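Local coordinates for Tle cognate immunity protein 4 C-terminal domain-containing protein (Pseudomonas aeruginosa PAO1, PDB 4R1D) that probably protects the bacterium from its own type VI secretion lipase Tle4 by binding the toxin as its cognate immunity protein, at residues F11-I16 against Q160-G165; E140-P145 against R296-S301; F180-G185 against T253-T258; H217-L222 against F241-Q246. One frame throughout, in Å; residues are numbered along the deposited sequence. Where two conformers were deposited one is given.

Contact 1: residues F11-I16 against Q160-G165; sequences FGRFLI and QVERFG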
loop_
_atom_site.group_PDB
_atom_site.type_symbol
_atom_site.label_atom_id
_atom_site.label_comp_id
_atom_site.label_asym_id
_atom_site.label_seq_id
_atom_site.Cartn_x
_atom_site.Cartn_y
_atom_site.Cartn_z
ATOM N N PHE B 11 -10.999 19.678 17.728
ATOM C CA PHE B 11 -10.475 18.396 17.265
ATOM C C PHE B 11 -9.525 17.871 18.344
ATOM O O PHE B 11 -8.534 18.521 18.677
ATOM C CB PHE B 11 -9.732 18.548 15.932
ATOM C CG PHE B 11 -10.590 19.062 14.802
ATOM C CD1 PHE B 11 -11.731 18.375 14.401
ATOM C CD2 PHE B 11 -10.235 20.219 14.125
ATOM C CE1 PHE B 11 -12.518 18.849 13.352
ATOM C CE2 PHE B 11 -11.010 20.702 13.073
ATOM C CZ PHE B 11 -12.152 20.015 12.686
ATOM N N GLY B 12 -9.846 16.726 18.928
ATOM C CA GLY B 12 -8.991 16.176 19.971
ATOM C C GLY B 12 -8.859 17.172 21.111
ATOM O O GLY B 12 -9.873 17.634 21.647
ATOM N N ARG B 13 -7.622 17.524 21.469
ATOM C CA ARG B 13 -7.381 18.460 22.571
ATOM C C ARG B 13 -7.318 19.898 22.090
ATOM O O ARG B 13 -7.111 20.811 22.893
ATOM C CB ARG B 13 -6.061 18.130 23.298
ATOM C CG ARG B 13 -5.936 16.689 23.779
ATOM C CD ARG B 13 -6.681 16.421 25.090
ATOM N NE ARG B 13 -6.838 14.986 25.351
ATOM C CZ ARG B 13 -7.350 14.476 26.470
ATOM N NH1 ARG B 13 -7.733 15.286 27.453
ATOM N NH2 ARG B 13 -7.475 13.161 26.615
ATOM N N PHE B 14 -7.506 20.105 20.789
ATOM C CA PHE B 14 -7.194 21.395 20.178
ATOM C C PHE B 14 -8.385 22.132 19.576
ATOM O O PHE B 14 -9.442 21.551 19.355
ATOM C CB PHE B 14 -6.075 21.224 19.134
ATOM C CG PHE B 14 -4.732 20.937 19.755
ATOM C CD1 PHE B 14 -3.800 21.955 19.922
ATOM C CD2 PHE B 14 -4.429 19.667 20.221
ATOM C CE1 PHE B 14 -2.584 21.706 20.521
ATOM C CE2 PHE B 14 -3.206 19.410 20.828
ATOM C CZ PHE B 14 -2.287 20.429 20.976
ATOM N N LEU B 15 -8.184 23.420 19.317
ATOM C CA LEU B 15 -9.130 24.242 18.560
ATOM C C LEU B 15 -8.431 24.795 17.320
ATOM O O LEU B 15 -7.219 25.006 17.328
ATOM C CB LEU B 15 -9.598 25.437 19.406
ATOM C CG LEU B 15 -10.249 25.165 20.760
ATOM C CD1 LEU B 15 -10.499 26.492 21.479
ATOM C CD2 LEU B 15 -11.543 24.398 20.587
ATOM N N ILE B 16 -9.205 25.052 16.270
ATOM C CA ILE B 16 -8.697 25.683 15.067
ATOM C C ILE B 16 -9.858 26.393 14.383
ATOM O O ILE B 16 -10.994 25.936 14.471
ATOM C CB ILE B 16 -8.079 24.644 14.097
ATOM C CG1 ILE B 16 -7.272 25.346 13.004
ATOM C CG2 ILE B 16 -9.164 23.743 13.495
ATOM C CD1 ILE B 16 -6.501 24.376 12.089
ATOM N N GLN B 160 -3.465 8.767 27.429
ATOM C CA GLN B 160 -3.830 7.627 26.595
ATOM C C GLN B 160 -3.270 7.924 25.211
ATOM O O GLN B 160 -3.055 9.093 24.876
ATOM C CB GLN B 160 -5.347 7.483 26.513
ATOM C CG GLN B 160 -6.029 8.759 26.071
ATOM C CD GLN B 160 -7.543 8.654 26.045
ATOM O OE1 GLN B 160 -8.129 7.743 26.629
ATOM N NE2 GLN B 160 -8.183 9.591 25.354
ATOM N N VAL B 161 -3.013 6.893 24.409
ATOM C CA VAL B 161 -2.596 7.135 23.029
ATOM C C VAL B 161 -3.821 7.610 22.238
ATOM O O VAL B 161 -4.839 6.918 22.187
ATOM C CB VAL B 161 -2.015 5.883 22.362
ATOM C CG1 VAL B 161 -1.850 6.105 20.866
ATOM C CG2 VAL B 161 -0.687 5.486 23.005
ATOM N N GLU B 162 -3.707 8.787 21.628
ATOM C CA GLU B 162 -4.838 9.422 20.965
ATOM C C GLU B 162 -4.330 10.233 19.783
ATOM O O GLU B 162 -3.226 10.773 19.813
ATOM C CB GLU B 162 -5.632 10.311 21.955
ATOM C CG GLU B 162 -4.825 11.420 22.592
ATOM C CD GLU B 162 -5.629 12.240 23.591
ATOM O OE1 GLU B 162 -6.532 11.668 24.240
ATOM O OE2 GLU B 162 -5.353 13.456 23.710
ATOM N N ARG B 163 -5.141 10.316 18.737
ATOM C CA ARG B 163 -4.701 10.930 17.500
ATOM C C ARG B 163 -5.922 11.367 16.724
ATOM O O ARG B 163 -6.982 10.746 16.827
ATOM C CB ARG B 163 -3.877 9.911 16.679
ATOM C CG ARG B 163 -3.626 10.308 15.216
ATOM C CD ARG B 163 -2.532 9.441 14.583
ATOM N NE ARG B 163 -2.889 8.024 14.457
ATOM C CZ ARG B 163 -3.477 7.499 13.385
ATOM N NH1 ARG B 163 -3.806 8.274 12.349
ATOM N NH2 ARG B 163 -3.736 6.202 13.342
ATOM N N PHE B 164 -5.777 12.447 15.968
ATOM C CA PHE B 164 -6.777 12.803 14.971
ATOM C C PHE B 164 -6.128 13.223 13.667
ATOM O O PHE B 164 -4.941 13.550 13.608
ATOM C CB PHE B 164 -7.731 13.901 15.482
ATOM C CG PHE B 164 -7.092 15.264 15.652
ATOM C CD1 PHE B 164 -6.865 16.091 14.564
ATOM C CD2 PHE B 164 -6.742 15.722 16.912
ATOM C CE1 PHE B 164 -6.280 17.351 14.728
ATOM C CE2 PHE B 164 -6.175 16.982 17.092
ATOM C CZ PHE B 164 -5.946 17.799 16.005
ATOM N N GLY B 165 -6.921 13.207 12.609
ATOM C CA GLY B 165 -6.505 13.789 11.358
ATOM C C GLY B 165 -7.734 14.405 10.730
ATOM O O GLY B 165 -8.789 13.771 10.677
#
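Glu162 OE1 accepts two hydrogen bonds, from Arg13 NH2 across the contact at 3.0 Å and from Gln160 NE2 of its own segment at 2.9 Å. The arginine approaches side-on, and its NE reaches Glu162 OE2 at 2.7 Å, so each carboxylate oxygen is met through its syn lone pair and the two flat groups lie nearly coplanar, 26° apart. NE is the less exact half of this bidentate salt bridge, with OE2 tilted 17° from the guanidinium plane, whereas OE1 lies in it. Gln160 instead meets OE1 almost along the C-O bond. A bend at chi2 of Arg13 (-80°) turns the chain so that it crosses Glu162 at about a right angle. The guanidinium charge, with a second donor on OE1, would favour the ionised form of this buried carboxylate.

Beside this polar grip lies an aromatic one. Phe11 CB sits over the centre of the Phe164 ring, 3.8 Å from its centroid, a CH-pi contact; Phe14 CD2 comes to the ring's edge. Gly12, in the type II' turn of the hairpin 7-18, brings its CA to 3.8 Å from Phe164 CD2. Phe180 of strand 176-183 adds an edge-to-face partner for Phe164, and strand 23-30 packs against Phe11 and Phe164, so that the hairpin turn is seated against the sheet strands 162-169 and 176-183.

Contact 2: residues E140-P145 against R296-S301; sequences EIPSEP and RVRPTS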
loop_
_atom_site.group_PDB
_atom_site.type_symbol
_atom_site.label_atom_id
_atom_site.label_comp_id
_atom_site.label_asym_id
_atom_site.label_seq_id
_atom_site.Cartn_x
_atom_site.Cartn_y
_atom_site.Cartn_z
ATOM N N GLU B 140 -20.144 22.601 20.010
ATOM C CA GLU B 140 -19.994 22.976 21.405
ATOM C C GLU B 140 -18.550 22.773 21.855
ATOM O O GLU B 140 -17.974 21.707 21.641
ATOM C CB GLU B 140 -20.937 22.150 22.280
ATOM C CG GLU B 140 -20.900 22.534 23.740
ATOM C CD GLU B 140 -21.799 21.659 24.599
ATOM O OE1 GLU B 140 -22.285 20.613 24.112
ATOM O OE2 GLU B 140 -22.034 22.037 25.759
ATOM N N ILE B 141 -17.982 23.793 22.490
ATOM C CA ILE B 141 -16.614 23.732 23.006
ATOM C C ILE B 141 -16.618 23.392 24.493
ATOM O O ILE B 141 -16.999 24.217 25.317
ATOM C CB ILE B 141 -15.910 25.083 22.806
ATOM C CG1 ILE B 141 -15.943 25.480 21.327
ATOM C CG2 ILE B 141 -14.475 25.041 23.366
ATOM C CD1 ILE B 141 -15.282 26.835 21.013
ATOM N N PRO B 142 -16.198 22.175 24.847
ATOM C CA PRO B 142 -16.268 21.765 26.258
ATOM C C PRO B 142 -15.260 22.506 27.126
ATOM O O PRO B 142 -14.115 22.687 26.724
ATOM C CB PRO B 142 -15.912 20.274 26.210
ATOM C CG PRO B 142 -16.172 19.863 24.785
ATOM C CD PRO B 142 -15.827 21.060 23.964
ATOM N N SER B 143 -15.684 22.938 28.311
ATOM C CA SER B 143 -14.754 23.544 29.244
ATOM C C SER B 143 -14.102 22.480 30.129
ATOM O O SER B 143 -13.088 22.738 30.771
ATOM C CB SER B 143 -15.457 24.605 30.101
ATOM O OG SER B 143 -16.473 24.019 30.889
ATOM N N GLU B 144 -14.683 21.285 30.157
ATOM C CA GLU B 144 -14.081 20.144 30.851
ATOM C C GLU B 144 -12.918 19.585 30.019
ATOM O O GLU B 144 -12.957 19.640 28.796
ATOM C CB GLU B 144 -15.135 19.052 31.082
ATOM C CG GLU B 144 -14.574 17.683 31.481
ATOM C CD GLU B 144 -15.652 16.664 31.878
ATOM O OE1 GLU B 144 -16.778 16.711 31.340
ATOM O OE2 GLU B 144 -15.367 15.805 32.736
ATOM N N PRO B 145 -11.876 19.060 30.684
ATOM C CA PRO B 145 -10.762 18.424 29.963
ATOM C C PRO B 145 -11.245 17.204 29.191
ATOM O O PRO B 145 -12.149 16.500 29.652
ATOM C CB PRO B 145 -9.825 17.972 31.089
ATOM C CG PRO B 145 -10.156 18.869 32.250
ATOM C CD PRO B 145 -11.629 19.141 32.137
ATOM N N ARG B 296 -4.732 26.255 18.715
ATOM C CA ARG B 296 -4.413 26.316 20.137
ATOM C C ARG B 296 -5.043 25.168 20.918
ATOM O O ARG B 296 -6.071 24.623 20.522
ATOM C CB ARG B 296 -4.812 27.677 20.742
ATOM C CG ARG B 296 -6.311 27.900 20.967
ATOM C CD ARG B 296 -7.020 28.279 19.690
ATOM N NE ARG B 296 -8.329 28.895 19.955
ATOM C CZ ARG B 296 -9.183 29.280 19.011
ATOM N NH1 ARG B 296 -8.892 29.105 17.728
ATOM N NH2 ARG B 296 -10.341 29.843 19.349
ATOM N N VAL B 297 -4.408 24.796 22.025
ATOM C CA VAL B 297 -4.963 23.823 22.937
ATOM C C VAL B 297 -6.277 24.376 23.455
ATOM O O VAL B 297 -6.377 25.563 23.759
ATOM C CB VAL B 297 -4.030 23.595 24.138
ATOM C CG1 VAL B 297 -4.670 22.648 25.134
ATOM C CG2 VAL B 297 -2.694 23.053 23.674
ATOM N N ARG B 298 -7.285 23.521 23.552
ATOM C CA ARG B 298 -8.574 23.959 24.061
ATOM C C ARG B 298 -8.413 24.329 25.531
ATOM O O ARG B 298 -7.985 23.496 26.327
ATOM C CB ARG B 298 -9.616 22.848 23.919
ATOM C CG ARG B 298 -11.034 23.296 24.283
ATOM C CD ARG B 298 -12.064 22.190 24.096
ATOM N NE ARG B 298 -12.090 21.250 25.214
ATOM C CZ ARG B 298 -11.553 20.038 25.193
ATOM N NH1 ARG B 298 -10.939 19.594 24.093
ATOM N NH2 ARG B 298 -11.638 19.259 26.264
ATOM N N PRO B 299 -8.749 25.578 25.898
ATOM C CA PRO B 299 -8.692 25.934 27.324
ATOM C C PRO B 299 -9.670 25.090 28.118
ATOM O O PRO B 299 -10.826 24.962 27.704
ATOM C CB PRO B 299 -9.153 27.399 27.342
ATOM C CG PRO B 299 -8.908 27.900 25.950
ATOM C CD PRO B 299 -9.162 26.712 25.057
ATOM N N THR B 300 -9.232 24.529 29.245
ATOM C CA THR B 300 -10.116 23.720 30.073
ATOM C C THR B 300 -9.931 24.065 31.541
ATOM O O THR B 300 -9.037 24.827 31.901
ATOM C CB THR B 300 -9.870 22.203 29.889
ATOM O OG1 THR B 300 -8.538 21.876 30.300
ATOM C CG2 THR B 300 -10.071 21.788 28.436
ATOM N N SER B 301 -10.780 23.493 32.386
ATOM C CA SER B 301 -10.692 23.716 33.822
ATOM C C SER B 301 -9.694 22.763 34.464
ATOM O O SER B 301 -9.434 22.843 35.665
ATOM C CB SER B 301 -12.064 23.540 34.463
ATOM O OG SER B 301 -12.649 22.326 34.036
#
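The guanidinium of Arg298 carries Pro142 CG over one of its faces, while the carbonyl of Glu144 and the carbon of the Pro145 carbonyl stand at its edge. The edge does the bonding. Arg298 NH2 gives a hydrogen bond of 2.9 Å to Glu144 O, which lies practically in the guanidinium plane and is met in its own carbonyl plane. Arg298 NE donates to Pro142 O at 2.9 Å, but less straight, with an N-H...O angle of 141° and the donor tilted 24° out of the carbonyl plane. One planar group thus ties down two backbone carbonyls of the same loop, and NH2 serves Gly146 O as well.

Getting there takes an extended start and a bend: the arginine runs straight through chi1 and chi2, then turns at chi3 (81°), which swings the group across Pro142. On the way Ile141 CG2 slides past Arg298 CD at 3.8 Å.

Segment 140-145 lies in the loop between strand 133-135 and strand 146-149 of a small antiparallel sheet, whereas Arg298 follows strand 296-297, an outer strand of the sheet built on the hairpin 7-18. The Arg298 side chain therefore ties the end of this strand to the loop carbonyls leading into the other sheet, and Pro142 packs on Cys10 and Cys148 beside them.

Further along, the backbone takes over. Ser301 N bonds to Ser143 O at 2.9 Å, and its OG adds a weak bond to the same oxygen. Thr300 CA sends a C-H toward Ser143 O, at 3.2 Å. Thr300 CG2 rests on Pro145 CA at 3.8 Å, and Pro145 CG lies 3.9 Å from Thr300 OG1.

Contact 3: residues F180-G185 against T253-T258; sequences FRSSTG and TEPNLT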
loop_
_atom_site.group_PDB
_atom_site.type_symbol
_atom_site.label_atom_id
_atom_site.label_comp_id
_atom_site.label_asym_id
_atom_site.label_seq_id
_atom_site.Cartn_x
_atom_site.Cartn_y
_atom_site.Cartn_z
ATOM N N PHE B 180 -4.738 18.773 9.261
ATOM C CA PHE B 180 -4.372 19.074 10.643
ATOM C C PHE B 180 -4.383 17.749 11.400
ATOM O O PHE B 180 -5.387 17.039 11.401
ATOM C CB PHE B 180 -5.421 20.055 11.211
ATOM C CG PHE B 180 -5.190 20.479 12.644
ATOM C CD1 PHE B 180 -3.917 20.716 13.128
ATOM C CD2 PHE B 180 -6.271 20.684 13.496
ATOM C CE1 PHE B 180 -3.722 21.133 14.445
ATOM C CE2 PHE B 180 -6.084 21.096 14.807
ATOM C CZ PHE B 180 -4.808 21.319 15.285
ATOM N N ARG B 181 -3.259 17.393 12.013
ATOM C CA ARG B 181 -3.156 16.117 12.722
ATOM C C ARG B 181 -2.481 16.310 14.067
ATOM O O ARG B 181 -1.600 17.163 14.196
ATOM C CB ARG B 181 -2.297 15.124 11.915
ATOM C CG ARG B 181 -2.814 14.822 10.525
ATOM C CD ARG B 181 -1.980 13.785 9.776
ATOM N NE ARG B 181 -2.505 13.724 8.418
ATOM C CZ ARG B 181 -3.594 13.046 8.078
ATOM N NH1 ARG B 181 -4.231 12.318 8.987
ATOM N NH2 ARG B 181 -4.041 13.091 6.827
ATOM N N SER B 182 -2.864 15.497 15.050
ATOM C CA SER B 182 -2.112 15.403 16.302
ATOM C C SER B 182 -1.955 13.935 16.653
ATOM O O SER B 182 -2.850 13.116 16.386
ATOM C CB SER B 182 -2.803 16.161 17.459
ATOM O OG SER B 182 -3.743 15.342 18.135
ATOM N N SER B 183 -0.822 13.603 17.255
ATOM C CA SER B 183 -0.530 12.235 17.612
ATOM C C SER B 183 0.333 12.253 18.867
ATOM O O SER B 183 1.340 12.957 18.917
ATOM C CB SER B 183 0.233 11.573 16.458
ATOM O OG SER B 183 0.651 10.269 16.824
ATOM N N THR B 184 -0.054 11.495 19.887
ATOM C CA THR B 184 0.743 11.444 21.111
ATOM C C THR B 184 2.133 10.882 20.799
ATOM O O THR B 184 2.285 10.037 19.917
ATOM C CB THR B 184 0.081 10.580 22.224
ATOM O OG1 THR B 184 -0.399 9.350 21.669
ATOM C CG2 THR B 184 -1.084 11.324 22.906
ATOM N N GLY B 185 3.137 11.356 21.529
ATOM C CA GLY B 185 4.505 10.912 21.334
ATOM C C GLY B 185 5.313 11.848 20.458
ATOM O O GLY B 185 4.813 12.404 19.472
ATOM N N THR B 253 -1.298 17.432 25.754
ATOM C CA THR B 253 -1.430 18.798 25.250
ATOM C C THR B 253 -0.202 19.275 24.501
ATOM O O THR B 253 -0.204 20.353 23.913
ATOM C CB THR B 253 -1.776 19.802 26.388
ATOM O OG1 THR B 253 -0.727 19.812 27.367
ATOM C CG2 THR B 253 -3.092 19.404 27.050
ATOM N N GLU B 254 0.849 18.460 24.506
ATOM C CA GLU B 254 2.017 18.761 23.706
ATOM C C GLU B 254 2.350 17.571 22.824
ATOM O O GLU B 254 3.487 17.107 22.815
ATOM C CB GLU B 254 3.206 19.077 24.612
ATOM C CG GLU B 254 2.847 19.961 25.792
ATOM C CD GLU B 254 3.912 19.939 26.869
ATOM O OE1 GLU B 254 3.815 19.087 27.784
ATOM O OE2 GLU B 254 4.842 20.768 26.793
ATOM N N PRO B 255 1.353 17.062 22.082
ATOM C CA PRO B 255 1.641 15.917 21.220
ATOM C C PRO B 255 2.351 16.391 19.965
ATOM O O PRO B 255 2.566 17.588 19.792
ATOM C CB PRO B 255 0.245 15.402 20.861
ATOM C CG PRO B 255 -0.584 16.634 20.821
ATOM C CD PRO B 255 -0.037 17.531 21.929
ATOM N N ASN B 256 2.730 15.467 19.094
ATOM C CA ASN B 256 3.187 15.875 17.785
ATOM C C ASN B 256 2.002 16.532 17.071
ATOM O O ASN B 256 0.886 16.024 17.146
ATOM C CB ASN B 256 3.676 14.669 17.003
ATOM C CG ASN B 256 4.056 15.022 15.593
ATOM O OD1 ASN B 256 3.259 14.853 14.670
ATOM N ND2 ASN B 256 5.273 15.530 15.411
ATOM N N LEU B 257 2.241 17.671 16.421
ATOM C CA LEU B 257 1.182 18.393 15.723
ATOM C C LEU B 257 1.651 18.756 14.326
ATOM O O LEU B 257 2.742 19.268 14.150
ATOM C CB LEU B 257 0.826 19.679 16.477
ATOM C CG LEU B 257 -0.597 20.234 16.389
ATOM C CD1 LEU B 257 -1.550 19.326 17.133
ATOM C CD2 LEU B 257 -0.650 21.638 16.976
ATOM N N THR B 258 0.823 18.494 13.324
ATOM C CA THR B 258 1.187 18.931 11.991
ATOM C C THR B 258 0.034 19.703 11.357
ATOM O O THR B 258 -1.140 19.460 11.653
ATOM C CB THR B 258 1.585 17.752 11.051
ATOM O OG1 THR B 258 0.483 16.843 10.920
ATOM C CG2 THR B 258 2.814 17.003 11.595
#
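Phe180 turns the edge of its ring to the backbone of the neighbouring strand: CD1 lies 3.4 Å from Thr258 O, in the region of the ring plane. With CG of Phe180 anti to the backbone nitrogen (chi1 -180°), the ring returns toward 253-258, although its CB points away. Phe180 CE1 comes 3.8 Å from Leu257 CG in the conformer described; Leu257 was modelled in two conformers, which makes this contact less certain.

Side chains alternate between the two faces of the strand pair. Arg181, Ser183, Asn256 and Thr258 occupy one face. There the aliphatic root of Arg181 runs obliquely past Thr258, with CB 3.4 Å from Thr258 OG1, and its extended chain then leaves the pair for Asp67 of the Tle4 chain. Ser183 OG likewise bonds to Glu104 of that chain, whereas Asn256 ND2 turns to Gln246 O and Glu244. Ser182 and Leu257 lie on the opposite face, toward Phe14 and Phe164. Pro255 CB rests 3.3 Å from Ser183 O, the proline standing just before strand 256-263.

Four backbone hydrogen bonds join the strands: Arg181 N to Thr258 O, Thr258 N to Arg181 O, Ser183 N to Asn256 O and Asn256 N to Ser183 O. Between these hydrogen-bonded pairs stands the non-hydrogen-bonded pair of Ser182 and Leu257.

With strand directions 172° apart, this is regular antiparallel beta pairing of strands 176-183 and 256-263, whose Arg181 and Ser183 face meets the bound lipase in this complex.

Contact 4: residues H217-L222 against F241-Q246; sequences HPVGSL and FMWEVQ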
loop_
_atom_site.group_PDB
_atom_site.type_symbol
_atom_site.label_atom_id
_atom_site.label_comp_id
_atom_site.label_asym_id
_atom_site.label_seq_id
_atom_site.Cartn_x
_atom_site.Cartn_y
_atom_site.Cartn_z
ATOM N N HIS B 217 7.779 29.197 13.339
ATOM C CA HIS B 217 6.428 29.746 13.270
ATOM C C HIS B 217 5.696 29.327 14.528
ATOM O O HIS B 217 4.822 28.469 14.505
ATOM C CB HIS B 217 5.680 29.272 12.020
ATOM C CG HIS B 217 4.354 29.944 11.824
ATOM N ND1 HIS B 217 3.756 30.069 10.588
ATOM C CD2 HIS B 217 3.513 30.527 12.710
ATOM C CE1 HIS B 217 2.601 30.700 10.722
ATOM N NE2 HIS B 217 2.432 30.994 12.000
ATOM N N PRO B 218 6.085 29.922 15.657
ATOM C CA PRO B 218 5.396 29.652 16.913
ATOM C C PRO B 218 3.970 30.162 16.801
ATOM O O PRO B 218 3.729 31.123 16.069
ATOM C CB PRO B 218 6.184 30.488 17.929
ATOM C CG PRO B 218 6.792 31.594 17.123
ATOM C CD PRO B 218 7.091 30.995 15.778
ATOM N N VAL B 219 3.048 29.480 17.473
ATOM C CA VAL B 219 1.652 29.896 17.570
ATOM C C VAL B 219 1.345 29.809 19.050
ATOM O O VAL B 219 1.157 28.714 19.611
ATOM C CB VAL B 219 0.702 28.964 16.785
ATOM C CG1 VAL B 219 -0.752 29.405 16.968
ATOM C CG2 VAL B 219 1.079 28.944 15.318
ATOM N N GLY B 220 1.331 30.964 19.701
ATOM C CA GLY B 220 1.246 30.978 21.148
ATOM C C GLY B 220 2.392 30.158 21.702
ATOM O O GLY B 220 3.532 30.308 21.270
ATOM N N SER B 221 2.102 29.270 22.644
ATOM C CA SER B 221 3.174 28.508 23.261
ATOM C C SER B 221 3.532 27.232 22.484
ATOM O O SER B 221 4.311 26.423 22.969
ATOM C CB SER B 221 2.831 28.175 24.705
ATOM O OG SER B 221 1.652 27.409 24.772
ATOM N N LEU B 222 2.974 27.077 21.282
ATOM C CA LEU B 222 3.310 25.934 20.420
ATOM C C LEU B 222 4.546 26.265 19.586
ATOM O O LEU B 222 4.499 27.132 18.712
ATOM C CB LEU B 222 2.148 25.591 19.482
ATOM C CG LEU B 222 0.796 25.240 20.103
ATOM C CD1 LEU B 222 -0.276 25.091 19.024
ATOM C CD2 LEU B 222 0.893 23.968 20.941
ATOM N N PHE B 241 2.915 23.497 1.833
ATOM C CA PHE B 241 3.184 24.237 3.059
ATOM C C PHE B 241 3.146 23.240 4.203
ATOM O O PHE B 241 2.188 22.468 4.325
ATOM C CB PHE B 241 2.115 25.312 3.303
ATOM C CG PHE B 241 2.100 26.411 2.278
ATOM C CD1 PHE B 241 3.027 26.443 1.243
ATOM C CD2 PHE B 241 1.138 27.412 2.345
ATOM C CE1 PHE B 241 3.003 27.457 0.299
ATOM C CE2 PHE B 241 1.104 28.425 1.400
ATOM C CZ PHE B 241 2.037 28.451 0.380
ATOM N N MET B 242 4.197 23.242 5.021
ATOM C CA MET B 242 4.391 22.227 6.062
ATOM C C MET B 242 4.700 22.891 7.407
ATOM O O MET B 242 5.533 23.781 7.463
ATOM C CB MET B 242 5.563 21.323 5.658
ATOM C CG MET B 242 5.346 20.649 4.310
ATOM S SD MET B 242 6.851 19.973 3.577
ATOM C CE MET B 242 7.524 21.426 2.773
ATOM N N TRP B 243 4.030 22.459 8.476
ATOM C CA TRP B 243 4.201 23.052 9.804
ATOM C C TRP B 243 4.149 21.923 10.823
ATOM O O TRP B 243 3.301 21.047 10.724
ATOM C CB TRP B 243 3.056 24.036 10.060
ATOM C CG TRP B 243 3.087 24.795 11.378
ATOM C CD1 TRP B 243 3.673 26.011 11.607
ATOM C CD2 TRP B 243 2.447 24.422 12.613
ATOM N NE1 TRP B 243 3.452 26.404 12.909
ATOM C CE2 TRP B 243 2.712 25.446 13.550
ATOM C CE3 TRP B 243 1.688 23.315 13.023
ATOM C CZ2 TRP B 243 2.240 25.406 14.868
ATOM C CZ3 TRP B 243 1.222 23.267 14.342
ATOM C CH2 TRP B 243 1.499 24.313 15.248
ATOM N N GLU B 244 5.058 21.943 11.794
ATOM C CA GLU B 244 5.103 20.880 12.764
ATOM C C GLU B 244 5.626 21.337 14.113
ATOM O O GLU B 244 6.508 22.200 14.206
ATOM C CB GLU B 244 5.979 19.731 12.241
ATOM C CG GLU B 244 5.959 18.494 13.132
ATOM C CD GLU B 244 6.592 17.289 12.455
ATOM O OE1 GLU B 244 6.574 17.231 11.209
ATOM O OE2 GLU B 244 7.104 16.401 13.173
ATOM N N VAL B 245 5.021 20.766 15.146
ATOM C CA VAL B 245 5.535 20.806 16.499
ATOM C C VAL B 245 5.959 19.377 16.803
ATOM O O VAL B 245 5.140 18.457 16.756
ATOM C CB VAL B 245 4.438 21.221 17.490
ATOM C CG1 VAL B 245 4.904 20.984 18.936
ATOM C CG2 VAL B 245 4.028 22.674 17.248
ATOM N N GLN B 246 7.237 19.181 17.102
ATOM C CA GLN B 246 7.773 17.823 17.264
ATOM C C GLN B 246 7.000 16.967 18.271
ATOM O O GLN B 246 6.727 15.784 18.016
ATOM C CB GLN B 246 9.272 17.850 17.602
ATOM C CG GLN B 246 9.922 16.463 17.633
ATOM C CD GLN B 246 11.435 16.521 17.481
ATOM O OE1 GLN B 246 12.027 17.603 17.470
ATOM N NE2 GLN B 246 12.067 15.356 17.361
#
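Trp243 forms the apolar centre, with its six-membered ring toward Val219 and Leu222. Val219 CG2 approaches Trp243 CZ2 at 3.8 Å, obliquely to the ring, and Leu222 CD1 comes to the ring edge, 4.2 Å from Trp243 CH2. Leu222 also touches the strand beyond, its CB meeting Val245 CG2 at 4.1 Å. The type II' turn from Val219 to Leu222, closed by backbone bonds in both directions, brings these two residues to the same indole.

Farther out the contact becomes aromatic and then polar. The edge of the Trp243 five-membered ring points at the face of His217, a T-shaped pair with planes 87° apart and centroids 5.1 Å apart. A chi1 of -178° extends the indole away from its own backbone nitrogen, which lets Trp243 NE1 donate to His217 O at 2.9 Å, in the carbonyl plane, fixing the ring's orientation. The imidazole is held by Glu226 at ND1 and Asp293 at NE2.

Val292 of helix 281-292 touches both Val219 and Trp243, while strand 256-263, through Leu257 and Ala259, and Glu226 of strand 225-233 flank the tryptophan: the loop, strand 236-245 and the helix meet around one indole.

Contacts 1, 3 and 4 are buried, whereas contact 2 is partly exposed and lies farther from the chain centre than the first and third. Contacts 1 and 3 adjoin through the paired strands 162-169 and 176-183, and contacts 3 and 4 through the paired strands 256-263 and 236-245, so the three follow one another across neighbouring strands. Contact 2 instead meets contact 1 on the three-stranded sheet of 7-11, 14-18 and 296-297. Chemistry follows place: contact 1 buries a charged pair beside aromatic rings, contact 3 rests on strand backbone bonds, contact 4 on an indole, and contact 2 on an arginine and backbone carbonyls at the end of the modelled chain.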